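Local atomic coordinates of DNA polymerase III subunit beta (Caulobacter crescentus, PDB entry 5WCE), a protein that probably forms a head-to-tail ring of two subunits around DNA and tethers DNA polymerases to it, making replication processive. Residues D55-I60 / K211-E215; R135-D139 / M194-A200; R145-K149 / D367-Y372; E299-L305 / E317-Y323; F328-F332 / F353-A357. All blocks are in the same frame, centred on the assembly; numbering follows the deposited sequence.

In the fold
From the N terminus, segment 55-60 waits some 150 residues for helix 210-220; interaction 1 closes that loop and ties the N-terminal to the central domain. Nested inside it, interaction 2 joins strand 136-139 to the end of strand 188-195 and the turn beyond it. Helix 140-148, next after strand 136-139, is carried by interaction 3 to 367-372 in the C-terminal domain, crossing both earlier contacts; I147 touches I213 of interaction 1 and L146 touches M194 of interaction 2. Within the long loop of interaction 3 lie two contacts in series: interaction 4, a hairpin at the subunit interface, and interaction 5, which packs the next strand, 328-333, against the loop after 348-353. These two meet where Y323 touches F328.

Interaction 1: D55-I60 / K211-E215; sequences DLDMEI and KTIAE
K211 reaches out of its helix to D55, its NZ 2.7 Å from D55 OD2, and closes a salt bridge at the more open side of the contact. The lysine chain is stretched, with CG opposite the backbone N (chi1 178°), and brings the ammonium to the anti side of OD2, somewhat out of the carboxylate plane. E29 and the carbonyl of V27 also hold this ammonium. The other oxygen is taken by the chain itself: M58 N donates to D55 OD1 over 2.9 Å, an Asx motif that turns the backbone into strand 58-65. The contact thus sets the turn before strand 58-65 and the start of that strand against helix 210-220 of the central domain, joining two domains of the clamp's repeated fold. Packing is closer on the buried side, where M58 folds back at chi3 (78°) and lays its methyl between K211 and T212. M58 CE lies 3.6 Å from K211 CG and 3.2 Å from T212 OG1, a hydroxyl hydrogen-bonded to S247. One helical turn on, M58 SD sits 4.0 Å from E215 CG. Farther along the strand the fit is thinner: I60 touches E215 through CD1 alone, 3.9 Å from OE1, while OE2 pairs with R218.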
# COMPACT_ATOMS: atom_id res chain seq x y z
N ASP A 55 -4.86 19.25 15.71
CA ASP A 55 -5.73 18.19 16.21
C ASP A 55 -5.99 18.36 17.70
O ASP A 55 -6.40 17.41 18.39
CB ASP A 55 -5.14 16.84 15.88
CG ASP A 55 -3.83 16.56 16.64
OD1 ASP A 55 -3.42 17.43 17.48
OD2 ASP A 55 -3.28 15.47 16.41
N LEU A 56 -5.73 19.56 18.19
CA LEU A 56 -5.82 19.92 19.62
C LEU A 56 -4.61 19.51 20.46
O LEU A 56 -4.27 20.24 21.39
CB LEU A 56 -7.13 19.51 20.32
CG LEU A 56 -8.46 19.97 19.69
CD1 LEU A 56 -9.63 19.32 20.37
CD2 LEU A 56 -8.55 21.49 19.73
N ASP A 57 -3.96 18.39 20.16
CA ASP A 57 -2.71 18.03 20.84
C ASP A 57 -1.52 18.78 20.29
O ASP A 57 -0.61 19.17 21.03
CB ASP A 57 -2.46 16.52 20.74
CG ASP A 57 -3.50 15.73 21.52
OD1 ASP A 57 -3.91 16.14 22.63
OD2 ASP A 57 -3.94 14.70 21.00
N MET A 58 -1.52 18.99 18.98
CA MET A 58 -0.45 19.68 18.32
C MET A 58 -0.95 20.59 17.21
O MET A 58 -2.09 20.42 16.71
CB MET A 58 0.54 18.71 17.77
CG MET A 58 0.07 17.98 16.51
SD MET A 58 1.06 16.52 16.08
CE MET A 58 0.29 15.50 17.33
N GLU A 59 -0.10 21.56 16.88
CA GLU A 59 -0.42 22.56 15.87
C GLU A 59 0.75 22.64 14.92
O GLU A 59 1.90 22.76 15.38
CB GLU A 59 -0.63 23.93 16.51
CG GLU A 59 -0.90 25.07 15.52
CD GLU A 59 -0.76 26.41 16.20
OE1 GLU A 59 -1.78 27.00 16.48
OE2 GLU A 59 0.39 26.79 16.55
N ILE A 60 0.48 22.61 13.63
CA ILE A 60 1.52 22.89 12.65
C ILE A 60 1.19 24.23 12.03
O ILE A 60 0.01 24.45 11.66
CB ILE A 60 1.60 21.83 11.54
CG1 ILE A 60 1.73 20.40 12.12
CG2 ILE A 60 2.76 22.13 10.65
CD1 ILE A 60 1.80 19.27 11.08
N LYS A 211 2.36 10.71 17.90
CA LYS A 211 2.00 11.40 16.67
C LYS A 211 2.86 12.64 16.45
O LYS A 211 3.21 12.98 15.32
CB LYS A 211 0.49 11.72 16.64
CG LYS A 211 0.09 12.49 15.37
CD LYS A 211 -1.40 12.78 15.28
CE LYS A 211 -1.72 13.70 14.11
NZ LYS A 211 -3.17 14.06 14.14
N THR A 212 3.19 13.35 17.53
CA THR A 212 4.05 14.52 17.43
C THR A 212 5.44 14.21 16.88
O THR A 212 5.97 14.93 16.05
CB THR A 212 4.19 15.20 18.83
OG1 THR A 212 2.86 15.56 19.31
CG2 THR A 212 5.12 16.43 18.74
N ILE A 213 6.01 13.11 17.37
CA ILE A 213 7.29 12.61 16.85
C ILE A 213 7.17 12.31 15.35
O ILE A 213 8.04 12.67 14.59
CB ILE A 213 7.78 11.39 17.66
CG1 ILE A 213 8.21 11.84 19.06
CG2 ILE A 213 8.86 10.60 16.91
CD1 ILE A 213 9.40 12.79 19.09
N ALA A 214 6.07 11.70 14.94
CA ALA A 214 5.88 11.30 13.57
C ALA A 214 5.83 12.54 12.67
O ALA A 214 6.51 12.60 11.64
CB ALA A 214 4.63 10.47 13.42
N GLU A 215 5.06 13.54 13.10
CA GLU A 215 4.89 14.75 12.33
C GLU A 215 6.16 15.56 12.33
O GLU A 215 6.55 16.09 11.27
CB GLU A 215 3.69 15.56 12.85
CG GLU A 215 2.35 14.87 12.63
CD GLU A 215 2.13 14.54 11.17
OE1 GLU A 215 2.30 15.48 10.39
OE2 GLU A 215 1.90 13.36 10.80

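Interaction 2: R135-D139 / M194-A200; sequences RIAVD and MPAPEGA
I136 lays its side chain against the turn at 198-200, with its two branches on different parts of that backbone. The CG1 branch, opposite the carbonyl carbon (chi1 -62°), runs out to G199, where I136 CD1 comes within 3.3 Å of G199 O. I136 CG2 lies 3.8 Å from E198 O and 4.0 Å from A200 CB. G199 has a positive phi (94°), and a side chain there would press on the carbonyl before it and crowd I136 CG1. A200 N bonds back to P197 O and closes the turn. Two residues along the strand, V138 meets the P197 ring at a slant: both its methyls approach the ring's CG, V138 CG2 at 4.1 Å from P197 CG. The same ring rests its CB 3.5 Å from A137 O, so the proline ring leans on the strand through both a backbone oxygen and a valine. At the far end M194 presents its sulfur to V138, SD lying 4.3 Å from V138 CG1; this methionine also packs on L146 of helix 140-148. The contact brings strand 136-139, the outermost strand of an eight-stranded sheet that begins in the N-terminal domain, against the chain leaving strand 188-195 of the next such sheet. No direct hydrogen bond crosses between the segments. One water does, donating to A137 O at 2.7 Å and to E198 O, so the association rests on apolar fit with a single bridged pair of carbonyls, both oxygens being acceptors that could not bond to each other.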
# COMPACT_ATOMS: atom_id res chain seq x y z
N ARG A 135 15.06 29.07 22.21
CA ARG A 135 15.40 28.18 21.12
C ARG A 135 16.76 27.52 21.36
O ARG A 135 17.73 28.18 21.70
CB ARG A 135 15.41 28.92 19.79
CG ARG A 135 14.00 29.26 19.32
CD ARG A 135 14.03 30.22 18.15
NE ARG A 135 12.67 30.54 17.77
CZ ARG A 135 11.87 31.37 18.44
NH1 ARG A 135 12.29 32.03 19.54
NH2 ARG A 135 10.63 31.57 18.01
N ILE A 136 16.78 26.21 21.17
CA ILE A 136 17.97 25.38 21.25
C ILE A 136 18.18 24.79 19.86
O ILE A 136 17.39 23.99 19.40
CB ILE A 136 17.74 24.25 22.26
CG1 ILE A 136 17.48 24.82 23.65
CG2 ILE A 136 18.90 23.30 22.24
CD1 ILE A 136 16.82 23.87 24.62
N ALA A 137 19.27 25.16 19.18
CA ALA A 137 19.59 24.62 17.85
C ALA A 137 20.14 23.21 17.99
O ALA A 137 21.06 22.97 18.77
CB ALA A 137 20.59 25.49 17.13
N VAL A 138 19.48 22.28 17.30
CA VAL A 138 19.85 20.88 17.26
C VAL A 138 20.17 20.50 15.85
O VAL A 138 19.36 20.68 14.94
CB VAL A 138 18.75 19.94 17.83
CG1 VAL A 138 19.27 18.53 17.94
CG2 VAL A 138 18.26 20.47 19.18
N ASP A 139 21.35 19.91 15.66
CA ASP A 139 21.67 19.37 14.35
C ASP A 139 20.58 18.42 13.84
O ASP A 139 20.16 17.47 14.53
CB ASP A 139 23.04 18.66 14.39
CG ASP A 139 23.42 18.13 13.07
OD1 ASP A 139 22.95 17.04 12.65
OD2 ASP A 139 24.16 18.83 12.40
N MET A 194 23.02 11.59 22.12
CA MET A 194 24.03 12.41 21.47
C MET A 194 24.61 13.37 22.48
O MET A 194 24.00 13.58 23.53
CB MET A 194 23.41 13.21 20.33
CG MET A 194 22.31 14.22 20.80
SD MET A 194 21.50 15.13 19.48
CE MET A 194 22.87 16.23 19.13
N PRO A 195 25.80 13.96 22.19
CA PRO A 195 26.28 15.04 23.06
C PRO A 195 25.24 16.15 23.10
O PRO A 195 24.69 16.53 22.07
CB PRO A 195 27.58 15.52 22.39
CG PRO A 195 27.99 14.39 21.48
CD PRO A 195 26.72 13.68 21.08
N ALA A 196 24.97 16.67 24.30
CA ALA A 196 23.90 17.67 24.46
C ALA A 196 24.27 18.94 23.72
O ALA A 196 25.33 19.50 23.98
CB ALA A 196 23.64 17.94 25.93
N PRO A 197 23.42 19.39 22.78
CA PRO A 197 23.65 20.69 22.14
C PRO A 197 23.78 21.80 23.16
O PRO A 197 23.27 21.70 24.30
CB PRO A 197 22.39 20.93 21.29
CG PRO A 197 21.77 19.60 21.14
CD PRO A 197 22.17 18.77 22.33
N GLU A 198 24.49 22.86 22.79
CA GLU A 198 24.58 24.04 23.64
C GLU A 198 23.15 24.56 23.90
O GLU A 198 22.38 24.71 22.96
CB GLU A 198 25.44 25.10 22.96
CG GLU A 198 25.65 26.34 23.79
CD GLU A 198 26.50 27.37 23.08
OE1 GLU A 198 27.73 27.37 23.35
OE2 GLU A 198 25.94 28.19 22.30
N GLY A 199 22.82 24.76 25.18
CA GLY A 199 21.49 25.19 25.59
C GLY A 199 20.50 24.09 25.97
O GLY A 199 19.46 24.36 26.55
N ALA A 200 20.81 22.84 25.66
CA ALA A 200 19.93 21.75 26.00
C ALA A 200 20.20 21.23 27.36
O ALA A 200 19.38 20.49 27.88
CB ALA A 200 20.10 20.63 25.00
O HOH W 1 22.70 24.59 20.12

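Interaction 3: R145-K149 / D367-Y372; sequences RLIDK and DPGVKY
R145 grips D367 side-on, NE reaching D367 OD2 at 3.0 Å and NH2 reaching OD1 at 2.9 Å, each oxygen using its syn lone pair. Guanidinium and carboxylate lie nearly coplanar, 28° apart. The pair links helix 140-148 of the central domain to a type I turn, D367 to V370, that leads into strand 370-374, where the C-terminal domain adjoins it in a shared eight-stranded sheet. OD1 has a second donor in G369 N, which closes an Asx turn and fixes the carboxylate's rotation. With an asparagine in place of D367, the grip would probably weaken, because an amide nitrogen cannot accept from R145 and the arginine's charge would lose its mate. R145 NH1 is held by the carbonyl of E193. K149 contributes more distantly: its NZ stays 4.1 Å from D367 OD2, and a water that donates to OD2 holds the lysine only weakly. Beyond the salt bridge, the bent K149 chain crosses V370 at about a right angle, CD 3.9 Å from V370 CG1, and V370 CG1 also touches R145 NH2. Y372 packs on V340 of helix 334-343; its hydroxyl OH donates to K149 O at 2.9 Å, meeting that oxygen in the carbonyl plane on a lone pair.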
# COMPACT_ATOMS: atom_id res chain seq x y z
N ARG A 145 18.48 10.91 13.80
CA ARG A 145 19.05 9.67 14.37
C ARG A 145 18.36 9.35 15.71
O ARG A 145 17.94 8.22 15.92
CB ARG A 145 20.55 9.77 14.52
CG ARG A 145 21.21 8.60 15.24
CD ARG A 145 22.70 8.77 15.39
NE ARG A 145 23.24 7.87 16.44
CZ ARG A 145 23.19 8.12 17.74
NH1 ARG A 145 22.58 9.22 18.24
NH2 ARG A 145 23.69 7.24 18.61
N LEU A 146 18.20 10.34 16.59
CA LEU A 146 17.52 10.10 17.86
C LEU A 146 16.18 9.47 17.69
O LEU A 146 15.82 8.52 18.43
CB LEU A 146 17.42 11.36 18.74
CG LEU A 146 18.69 12.00 19.31
CD1 LEU A 146 18.32 13.16 20.23
CD2 LEU A 146 19.60 11.01 20.05
N ILE A 147 15.41 9.98 16.71
CA ILE A 147 14.10 9.48 16.45
C ILE A 147 14.12 8.10 15.75
O ILE A 147 13.46 7.14 16.21
CB ILE A 147 13.24 10.51 15.65
CG1 ILE A 147 12.96 11.72 16.52
CG2 ILE A 147 11.94 9.89 15.18
CD1 ILE A 147 12.46 12.94 15.74
N ASP A 148 14.87 8.01 14.66
CA ASP A 148 14.86 6.76 13.87
C ASP A 148 15.40 5.53 14.65
O ASP A 148 14.93 4.41 14.45
CB ASP A 148 15.59 6.92 12.55
CG ASP A 148 14.81 7.79 11.52
OD1 ASP A 148 13.67 8.22 11.82
OD2 ASP A 148 15.40 8.07 10.44
N LYS A 149 16.36 5.75 15.53
CA LYS A 149 16.88 4.70 16.41
C LYS A 149 15.92 4.20 17.48
O LYS A 149 16.15 3.14 18.05
CB LYS A 149 18.18 5.15 17.08
CG LYS A 149 19.33 5.46 16.14
CD LYS A 149 20.01 4.19 15.63
CE LYS A 149 21.28 4.54 14.90
NZ LYS A 149 21.77 3.35 14.16
N ASP A 367 28.09 1.91 17.18
CA ASP A 367 27.38 3.07 17.76
C ASP A 367 27.22 2.83 19.27
O ASP A 367 26.23 2.24 19.70
CB ASP A 367 26.04 3.32 17.05
CG ASP A 367 25.38 4.63 17.43
OD1 ASP A 367 25.73 5.21 18.47
OD2 ASP A 367 24.54 5.12 16.64
N PRO A 368 28.16 3.35 20.08
CA PRO A 368 28.02 3.30 21.54
C PRO A 368 26.84 4.16 22.09
O PRO A 368 26.55 4.09 23.29
CB PRO A 368 29.34 3.90 22.06
CG PRO A 368 29.81 4.79 21.01
CD PRO A 368 29.36 4.16 19.70
N GLY A 369 26.24 5.01 21.25
CA GLY A 369 25.20 5.91 21.69
C GLY A 369 23.79 5.32 21.61
O GLY A 369 22.81 6.09 21.72
N VAL A 370 23.64 4.00 21.35
CA VAL A 370 22.35 3.34 21.41
C VAL A 370 22.39 2.13 22.37
O VAL A 370 23.49 1.58 22.62
CB VAL A 370 21.83 2.91 20.04
CG1 VAL A 370 21.77 4.11 19.12
CG2 VAL A 370 22.74 1.85 19.41
N LYS A 371 21.27 1.82 22.98
CA LYS A 371 21.07 0.59 23.75
C LYS A 371 19.70 0.04 23.41
O LYS A 371 18.71 0.80 23.37
CB LYS A 371 21.21 0.83 25.27
CG LYS A 371 22.61 1.23 25.69
CD LYS A 371 22.68 1.46 27.21
CE LYS A 371 24.05 1.93 27.72
NZ LYS A 371 24.23 3.40 27.66
N TYR A 372 19.61 -1.29 23.24
CA TYR A 372 18.31 -1.95 23.12
C TYR A 372 18.14 -3.02 24.22
O TYR A 372 19.10 -3.68 24.63
CB TYR A 372 18.12 -2.56 21.76
CG TYR A 372 18.24 -1.50 20.70
CD1 TYR A 372 17.17 -0.66 20.43
CD2 TYR A 372 19.44 -1.28 20.06
CE1 TYR A 372 17.32 0.38 19.50
CE2 TYR A 372 19.59 -0.22 19.17
CZ TYR A 372 18.49 0.58 18.91
OH TYR A 372 18.59 1.64 17.99
O HOH W 2 24.47 5.00 14.04

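Interaction 4: E299-L305 / E317-Y323; sequences EPGRITL and EEVEVDY
R302 carries one carboxylate over its face and another at its edge. E318 OE1 sits 3.5 Å above the middle of the guanidinium plane, near R302 CZ, the two flat groups stacked 21° apart; here charges attract but no N-H points at the oxygen. E320 comes alongside and turns its carboxylate almost upright to the guanidinium, 86° between planes. Its bonds from R302 NE and NH2 are weak, and the position of OE2 is uncertain. E318 also pairs with R111 of the second subunit, as E320 appears to, though the place of its OE2 is less sure. Cut back to alanine, R302 would probably leave the E318 and E320 carboxylates without their in-chain positive mate and more dependent on R111 of the second subunit. T304, on the same face, reaches E318 through a water, its OG1 2.7 Å from that water. Beneath runs regular antiparallel pairing: I303 N donates to V319 O at 2.9 Å and L305 N to E317 O at 2.8 Å, with returning bonds in both pairs. I303 and L305 turn to the other face, toward helix 273-284 and strand 267-272; there I303 CG1 meets V321 CG1 at 3.8 Å. Before the strand a type II turn, E299 to R302, puts glycine at a positive phi, and G301 N bonds to Y323 O at 3.0 Å. E317 pairs in turn with a strand of the second subunit. The whole is a beta hairpin at the edge of a clamp domain, where the sheet continues across the dimer interface of the ring.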
# COMPACT_ATOMS: atom_id res chain seq x y z
N GLU A 299 24.51 -22.09 23.15
CA GLU A 299 25.60 -22.91 23.65
C GLU A 299 26.90 -22.38 23.09
O GLU A 299 26.88 -21.60 22.14
CB GLU A 299 25.37 -24.39 23.24
CG GLU A 299 25.41 -24.61 21.73
CD GLU A 299 25.10 -26.06 21.30
OE1 GLU A 299 25.92 -26.94 21.62
OE2 GLU A 299 24.05 -26.28 20.66
N PRO A 300 28.07 -22.87 23.60
CA PRO A 300 29.30 -22.43 22.97
C PRO A 300 29.29 -22.60 21.48
O PRO A 300 28.89 -23.66 20.95
CB PRO A 300 30.37 -23.31 23.65
CG PRO A 300 29.83 -23.48 25.04
CD PRO A 300 28.31 -23.57 24.88
N GLY A 301 29.68 -21.55 20.76
CA GLY A 301 29.70 -21.58 19.31
C GLY A 301 28.40 -21.43 18.51
O GLY A 301 28.48 -21.31 17.28
N ARG A 302 27.23 -21.45 19.14
CA ARG A 302 26.00 -21.66 18.36
C ARG A 302 24.73 -21.20 19.04
O ARG A 302 24.55 -21.34 20.26
CB ARG A 302 25.93 -23.17 17.99
CG ARG A 302 24.66 -23.67 17.40
CD ARG A 302 24.71 -25.15 17.06
NE ARG A 302 25.74 -25.46 16.09
CZ ARG A 302 26.08 -26.69 15.71
NH1 ARG A 302 25.45 -27.74 16.22
NH2 ARG A 302 27.04 -26.85 14.80
N ILE A 303 23.82 -20.68 18.23
CA ILE A 303 22.43 -20.51 18.63
C ILE A 303 21.61 -21.37 17.72
O ILE A 303 21.72 -21.25 16.48
CB ILE A 303 21.96 -19.06 18.53
CG1 ILE A 303 22.78 -18.18 19.44
CG2 ILE A 303 20.47 -18.97 18.89
CD1 ILE A 303 22.40 -16.74 19.42
N THR A 304 20.79 -22.23 18.30
CA THR A 304 19.79 -22.98 17.52
C THR A 304 18.45 -22.25 17.70
O THR A 304 17.99 -22.09 18.83
CB THR A 304 19.75 -24.44 18.00
OG1 THR A 304 21.02 -25.00 17.71
CG2 THR A 304 18.71 -25.27 17.25
N LEU A 305 17.88 -21.78 16.62
CA LEU A 305 16.62 -21.08 16.63
C LEU A 305 15.48 -22.04 16.35
O LEU A 305 15.54 -22.79 15.37
CB LEU A 305 16.60 -19.97 15.55
CG LEU A 305 17.64 -18.87 15.71
CD1 LEU A 305 17.72 -18.09 14.37
CD2 LEU A 305 17.28 -18.00 16.91
N GLU A 317 16.72 -23.45 12.76
CA GLU A 317 17.97 -23.08 12.09
C GLU A 317 19.11 -22.88 13.07
O GLU A 317 18.91 -22.23 14.11
CB GLU A 317 17.79 -21.84 11.19
CG GLU A 317 19.05 -21.41 10.47
CD GLU A 317 18.79 -20.54 9.27
OE1 GLU A 317 17.62 -20.35 8.88
OE2 GLU A 317 19.78 -20.04 8.68
N GLU A 318 20.29 -23.44 12.74
CA GLU A 318 21.51 -23.20 13.55
C GLU A 318 22.30 -22.05 12.96
O GLU A 318 22.45 -21.93 11.74
CB GLU A 318 22.38 -24.43 13.61
CG GLU A 318 21.64 -25.66 14.08
CD GLU A 318 22.46 -26.94 13.99
OE1 GLU A 318 23.50 -26.96 13.29
OE2 GLU A 318 22.03 -27.93 14.62
N VAL A 319 22.77 -21.18 13.84
CA VAL A 319 23.61 -20.03 13.47
C VAL A 319 24.87 -20.08 14.34
O VAL A 319 24.78 -20.18 15.57
CB VAL A 319 22.89 -18.69 13.69
CG1 VAL A 319 23.84 -17.55 13.29
CG2 VAL A 319 21.60 -18.64 12.86
N GLU A 320 26.03 -20.05 13.70
CA GLU A 320 27.31 -19.98 14.42
C GLU A 320 27.46 -18.58 15.07
O GLU A 320 27.12 -17.57 14.47
CB GLU A 320 28.50 -20.32 13.49
CG GLU A 320 28.28 -21.65 12.74
CD GLU A 320 28.02 -22.81 13.73
OE1 GLU A 320 28.78 -22.87 14.74
OE2 GLU A 320 27.05 -23.62 13.55
N VAL A 321 27.86 -18.55 16.32
CA VAL A 321 28.04 -17.28 17.04
C VAL A 321 29.31 -17.40 17.87
O VAL A 321 29.84 -18.49 18.05
CB VAL A 321 26.85 -16.88 17.94
CG1 VAL A 321 25.55 -16.82 17.14
CG2 VAL A 321 26.74 -17.82 19.15
N ASP A 322 29.79 -16.23 18.34
CA ASP A 322 30.93 -16.14 19.22
C ASP A 322 30.45 -16.10 20.68
O ASP A 322 30.04 -15.01 21.20
CB ASP A 322 31.70 -14.87 18.87
CG ASP A 322 33.09 -14.83 19.48
OD1 ASP A 322 33.53 -15.78 20.10
OD2 ASP A 322 33.83 -13.87 19.19
N TYR A 323 30.57 -17.25 21.35
CA TYR A 323 30.17 -17.43 22.75
C TYR A 323 30.86 -18.63 23.39
O TYR A 323 30.91 -19.67 22.77
CB TYR A 323 28.64 -17.61 22.81
CG TYR A 323 28.08 -17.83 24.18
CD1 TYR A 323 28.10 -16.82 25.11
CD2 TYR A 323 27.51 -19.06 24.56
CE1 TYR A 323 27.59 -16.98 26.39
CE2 TYR A 323 27.02 -19.24 25.85
CZ TYR A 323 27.02 -18.20 26.76
OH TYR A 323 26.51 -18.33 28.05
O HOH W 3 21.18 -27.58 17.07

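Interaction 5: F328-F332 / F353-A357; sequences FEIGF and FADPA
Strand 328-333 runs past an irregular loop that comes nearest at I330 and P356, whose CA atoms are 5.0 Å apart, and no direct hydrogen bond joins them. The centre of the contact is an edge-to-face aromatic pair: F328 points its CZ at the face of F353, 3.5 Å from F353 CG, and the ring planes stand 61° apart. F328 takes a first torsion of 62°, which sets CG between the backbone N and the carbonyl carbon and turns the ring toward F353. The edge of F353 is lined as well. I330 CD1 lies 4.0 Å from F353 CD2, near the plane of the ring, and farther along the strand F332 meets F353 edge to edge, CE2 to CE2 at 4.2 Å. I330 thus works in two directions, since its CG1 also rests 3.7 Å from P356 O. Over the strand the proline covers the backbone, with P356 CB only 3.3 Å from E329 O. A water links the two backbones, accepting from G331 N at 3.0 Å and donating to P356 O. The loop keeps its shape by an Asx turn, D355 OD1 receiving A357 N, while OD2 bonds to S358. Around the aromatic cluster, L269 packs on F353 and V298 on F328. Strand 328-333 belongs to the four-stranded sheet and F353 ends strand 348-353 of the sheet shared with the central domain, so the rings are part of the core between the two sheets of the C-terminal clamp domain, one of three such domains in each subunit of the ring.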
# COMPACT_ATOMS: atom_id res chain seq x y z
N PHE A 328 22.14 -22.05 27.66
CA PHE A 328 20.85 -21.70 28.19
C PHE A 328 19.87 -21.58 27.04
O PHE A 328 20.31 -21.52 25.89
CB PHE A 328 20.92 -20.40 29.00
CG PHE A 328 21.32 -19.23 28.20
CD1 PHE A 328 22.65 -18.95 27.99
CD2 PHE A 328 20.37 -18.37 27.69
CE1 PHE A 328 23.05 -17.83 27.29
CE2 PHE A 328 20.76 -17.23 26.98
CZ PHE A 328 22.07 -16.97 26.74
N GLU A 329 18.58 -21.49 27.37
CA GLU A 329 17.51 -21.32 26.41
C GLU A 329 16.71 -20.07 26.82
O GLU A 329 16.46 -19.84 27.99
CB GLU A 329 16.63 -22.55 26.35
CG GLU A 329 17.38 -23.82 25.89
CD GLU A 329 18.15 -24.51 27.04
OE1 GLU A 329 17.52 -24.81 28.10
OE2 GLU A 329 19.38 -24.77 26.88
N ILE A 330 16.36 -19.24 25.84
CA ILE A 330 15.61 -18.01 26.10
C ILE A 330 14.72 -17.78 24.88
O ILE A 330 15.10 -18.14 23.75
CB ILE A 330 16.60 -16.84 26.36
CG1 ILE A 330 15.91 -15.62 26.96
CG2 ILE A 330 17.39 -16.46 25.11
CD1 ILE A 330 16.89 -14.55 27.41
N GLY A 331 13.56 -17.19 25.14
CA GLY A 331 12.59 -16.89 24.10
C GLY A 331 12.41 -15.39 23.92
O GLY A 331 12.39 -14.61 24.92
N PHE A 332 12.19 -14.97 22.67
CA PHE A 332 11.84 -13.59 22.36
C PHE A 332 10.71 -13.54 21.32
O PHE A 332 10.50 -14.48 20.58
CB PHE A 332 13.00 -12.79 21.80
CG PHE A 332 14.15 -12.63 22.75
CD1 PHE A 332 13.99 -11.92 23.94
CD2 PHE A 332 15.39 -13.13 22.43
CE1 PHE A 332 15.02 -11.77 24.82
CE2 PHE A 332 16.45 -12.97 23.31
CZ PHE A 332 16.26 -12.31 24.51
N PHE A 353 23.38 -11.32 28.09
CA PHE A 353 22.33 -12.05 28.78
C PHE A 353 22.71 -12.27 30.24
O PHE A 353 23.90 -12.28 30.59
CB PHE A 353 22.16 -13.46 28.16
CG PHE A 353 21.86 -13.51 26.69
CD1 PHE A 353 22.86 -13.55 25.75
CD2 PHE A 353 20.54 -13.56 26.25
CE1 PHE A 353 22.58 -13.63 24.39
CE2 PHE A 353 20.27 -13.65 24.87
CZ PHE A 353 21.27 -13.69 23.95
N ALA A 354 21.70 -12.39 31.09
CA ALA A 354 21.89 -12.83 32.49
C ALA A 354 21.24 -14.22 32.58
O ALA A 354 21.84 -15.17 32.14
CB ALA A 354 21.35 -11.84 33.48
N ASP A 355 20.04 -14.35 33.12
CA ASP A 355 19.33 -15.64 33.14
C ASP A 355 18.19 -15.55 32.13
O ASP A 355 17.94 -14.45 31.58
CB ASP A 355 18.85 -15.98 34.56
CG ASP A 355 17.97 -14.96 35.14
OD1 ASP A 355 16.79 -14.91 34.78
OD2 ASP A 355 18.47 -14.16 35.97
N PRO A 356 17.49 -16.68 31.87
CA PRO A 356 16.43 -16.64 30.85
C PRO A 356 15.21 -15.79 31.22
O PRO A 356 14.40 -15.55 30.36
CB PRO A 356 16.02 -18.11 30.71
CG PRO A 356 17.29 -18.84 31.01
CD PRO A 356 17.89 -18.09 32.16
N ALA A 357 15.06 -15.41 32.49
CA ALA A 357 13.93 -14.61 32.97
C ALA A 357 14.27 -13.11 32.99
O ALA A 357 13.39 -12.29 33.25
CB ALA A 357 13.51 -15.06 34.35
O HOH W 4 12.84 -17.30 28.08